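Local coordinates for glutathione peroxidase (Trypanosoma cruzi, PDB 3E0U), which probably acts as a peroxidase, reducing hydroperoxides as a thioredoxin-fold member of the glutathione peroxidase family, at residues I125-S131 against R143-G147. Numbering follows the deposited sequence.
Sequences IKWNFTS and RFSPG. With GOL (glycerol), chain C.
Pro146 lies against the type II turn formed by Trp127 to Thr130, at the end of the thioredoxin fold's antiparallel pair of strands 131-134 and 140-144, where the first begins and the second ends. Its ring crosses Trp127 obliquely, CG 3.6 Å from the tryptophan CB, while its CB sits 3.3 Å from Asn128 O. With no N-H to donate, Pro146 suits a place just beyond the strand end, where its apolar ring packs on the turn and its CA makes a C-H...O contact with Phe129 O. The turn carries the Trp-Asn-Phe signature of glutathione peroxidases, and the side chain of Asn128 lies about 8 Å from that of Cys37, the predicted active-site residue. Lys126 CB lies over the centre of the indole, 3.5 Å above its plane.

Arg143 reaches past Thr130 with CG anti to its backbone N (chi1 -169°) and an extended chain, crossing Lys126 at about a right angle. The two cationic ends come close, but Ala124 O accepts from Lys126 NZ, Ile116 O from Arg143 NH1 and Lys123 O from Arg143 NH2. A glycerol, probably from the crystallisation liquor, bonds Lys126 N and Thr130 OG1 through O3 and, weakly, Arg143 NE through O2, spanning both segments. Beyond the turn, Ser131 N donates to Phe144 O (3.1 Å) in a hydrogen-bonded pair. Serine's short side chain lets OG lie 3.6 Å from Phe144 CB while still donating to a water that itself donates to Phe129 O and Ser145 O.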
loop_
_atom_site.group_PDB
_atom_site.type_symbol
_atom_site.label_atom_id
_atom_site.label_comp_id
_atom_site.label_asym_id
_atom_site.label_seq_id
_atom_site.Cartn_x
_atom_site.Cartn_y
_atom_site.Cartn_z
ATOM N N ILE A 125 2.559 11.850 3.480
ATOM C CA ILE A 125 3.370 10.663 3.307
ATOM C C ILE A 125 4.776 11.270 3.304
ATOM O O ILE A 125 4.971 12.341 2.736
ATOM C CB ILE A 125 3.060 9.879 1.990
ATOM C CG1 ILE A 125 1.582 9.456 1.908
ATOM C CG2 ILE A 125 3.892 8.637 1.935
ATOM C CD1 ILE A 125 1.232 8.317 2.864
ATOM N N LYS A 126 5.695 10.657 4.066
ATOM C CA LYS A 126 7.059 11.156 4.258
ATOM C C LYS A 126 8.089 10.302 3.510
ATOM O O LYS A 126 9.109 10.828 3.005
ATOM C CB LYS A 126 7.427 11.165 5.755
ATOM C CG LYS A 126 7.122 12.411 6.549
ATOM C CD LYS A 126 5.645 12.568 6.840
ATOM C CE LYS A 126 5.125 11.635 7.935
ATOM N NZ LYS A 126 3.686 11.999 8.311
ATOM N N TRP A 127 7.864 8.983 3.508
ATOM C CA TRP A 127 8.825 8.042 2.932
ATOM C C TRP A 127 8.269 7.092 1.860
ATOM O O TRP A 127 7.079 6.797 1.804
ATOM C CB TRP A 127 9.467 7.186 4.060
ATOM C CG TRP A 127 9.597 7.894 5.443
ATOM C CD1 TRP A 127 8.932 7.570 6.601
ATOM C CD2 TRP A 127 10.396 9.038 5.753
ATOM N NE1 TRP A 127 9.307 8.419 7.619
ATOM C CE2 TRP A 127 10.170 9.355 7.112
ATOM C CE3 TRP A 127 11.257 9.848 5.009
ATOM C CZ2 TRP A 127 10.767 10.444 7.731
ATOM C CZ3 TRP A 127 11.830 10.945 5.624
ATOM C CH2 TRP A 127 11.607 11.217 6.977
ATOM N N ASN A 128 9.169 6.552 1.052
ATOM C CA ASN A 128 8.809 5.479 0.157
ATOM C C ASN A 128 8.583 4.211 0.963
ATOM O O ASN A 128 9.238 4.012 1.977
ATOM C CB ASN A 128 9.935 5.222 -0.837
ATOM C CG ASN A 128 9.883 6.143 -2.020
ATOM O OD1 ASN A 128 8.804 6.601 -2.438
ATOM N ND2 ASN A 128 11.019 6.277 -2.675
ATOM N N PHE A 129 7.688 3.347 0.489
ATOM C CA PHE A 129 7.446 2.050 1.135
ATOM C C PHE A 129 6.813 2.140 2.513
ATOM O O PHE A 129 7.011 1.273 3.361
ATOM C CB PHE A 129 8.724 1.164 1.153
ATOM C CG PHE A 129 9.006 0.490 -0.164
ATOM C CD1 PHE A 129 8.249 -0.571 -0.580
ATOM C CD2 PHE A 129 10.037 0.908 -0.961
ATOM C CE1 PHE A 129 8.399 -1.096 -1.838
ATOM C CE2 PHE A 129 10.314 0.263 -2.153
ATOM C CZ PHE A 129 9.504 -0.738 -2.594
ATOM N N THR A 130 6.125 3.252 2.735
ATOM C CA THR A 130 5.156 3.398 3.791
ATOM C C THR A 130 4.010 2.532 3.328
ATOM O O THR A 130 3.713 2.442 2.152
ATOM C CB THR A 130 4.627 4.847 3.880
ATOM O OG1 THR A 130 5.662 5.694 4.344
ATOM C CG2 THR A 130 3.417 4.967 4.837
ATOM N N SER A 131 3.401 1.831 4.255
ATOM C CA SER A 131 2.252 0.988 3.944
ATOM C C SER A 131 1.095 1.174 4.947
ATOM O O SER A 131 1.269 1.691 6.093
ATOM C CB SER A 131 2.633 -0.502 3.812
ATOM O OG SER A 131 3.131 -1.074 5.021
ATOM N N ARG A 143 -0.824 1.936 9.897
ATOM C CA ARG A 143 0.075 2.617 8.983
ATOM C C ARG A 143 1.493 2.206 9.367
ATOM O O ARG A 143 1.851 2.299 10.530
ATOM C CB ARG A 143 -0.091 4.111 9.121
ATOM C CG ARG A 143 0.571 4.960 8.064
ATOM C CD ARG A 143 0.520 6.361 8.613
ATOM N NE ARG A 143 1.353 7.305 7.899
ATOM C CZ ARG A 143 0.890 8.399 7.290
ATOM N NH1 ARG A 143 -0.386 8.807 7.488
ATOM N NH2 ARG A 143 1.775 9.227 6.704
ATOM N N PHE A 144 2.243 1.595 8.446
ATOM C CA PHE A 144 3.613 1.179 8.806
ATOM C C PHE A 144 4.658 2.040 8.146
ATOM O O PHE A 144 4.458 2.500 7.041
ATOM C CB PHE A 144 3.888 -0.281 8.443
ATOM C CG PHE A 144 2.962 -1.255 9.110
ATOM C CD1 PHE A 144 1.796 -1.670 8.475
ATOM C CD2 PHE A 144 3.245 -1.751 10.355
ATOM C CE1 PHE A 144 1.023 -2.664 9.013
ATOM C CE2 PHE A 144 2.402 -2.661 10.932
ATOM C CZ PHE A 144 1.279 -3.100 10.258
ATOM N N SER A 145 5.781 2.218 8.830
ATOM C CA SER A 145 6.938 2.889 8.286
ATOM C C SER A 145 7.658 1.885 7.413
ATOM O O SER A 145 7.385 0.691 7.507
ATOM C CB SER A 145 7.842 3.282 9.431
ATOM O OG SER A 145 7.816 2.248 10.385
ATOM N N PRO A 146 8.522 2.375 6.499
ATOM C CA PRO A 146 9.290 1.578 5.528
ATOM C C PRO A 146 10.212 0.546 6.168
ATOM O O PRO A 146 10.566 -0.456 5.539
ATOM C CB PRO A 146 10.133 2.615 4.784
ATOM C CG PRO A 146 9.918 3.918 5.460
ATOM C CD PRO A 146 8.697 3.828 6.318
ATOM N N GLY A 147 10.545 0.774 7.431
ATOM C CA GLY A 147 11.485 -0.058 8.170
ATOM C C GLY A 147 10.790 -1.033 9.090
ATOM O O GLY A 147 11.451 -1.725 9.870
HETATM C C1 GOL C . 6.331 8.172 8.836
HETATM O O1 GOL C . 6.828 7.008 9.464
HETATM C C2 GOL C . 5.022 7.786 8.186
HETATM O O2 GOL C . 4.071 7.551 9.190
HETATM C C3 GOL C . 4.591 8.833 7.178
HETATM O O3 GOL C . 4.926 8.427 5.840
HETATM O O HOH W 1 5.954 -0.285 5.211
#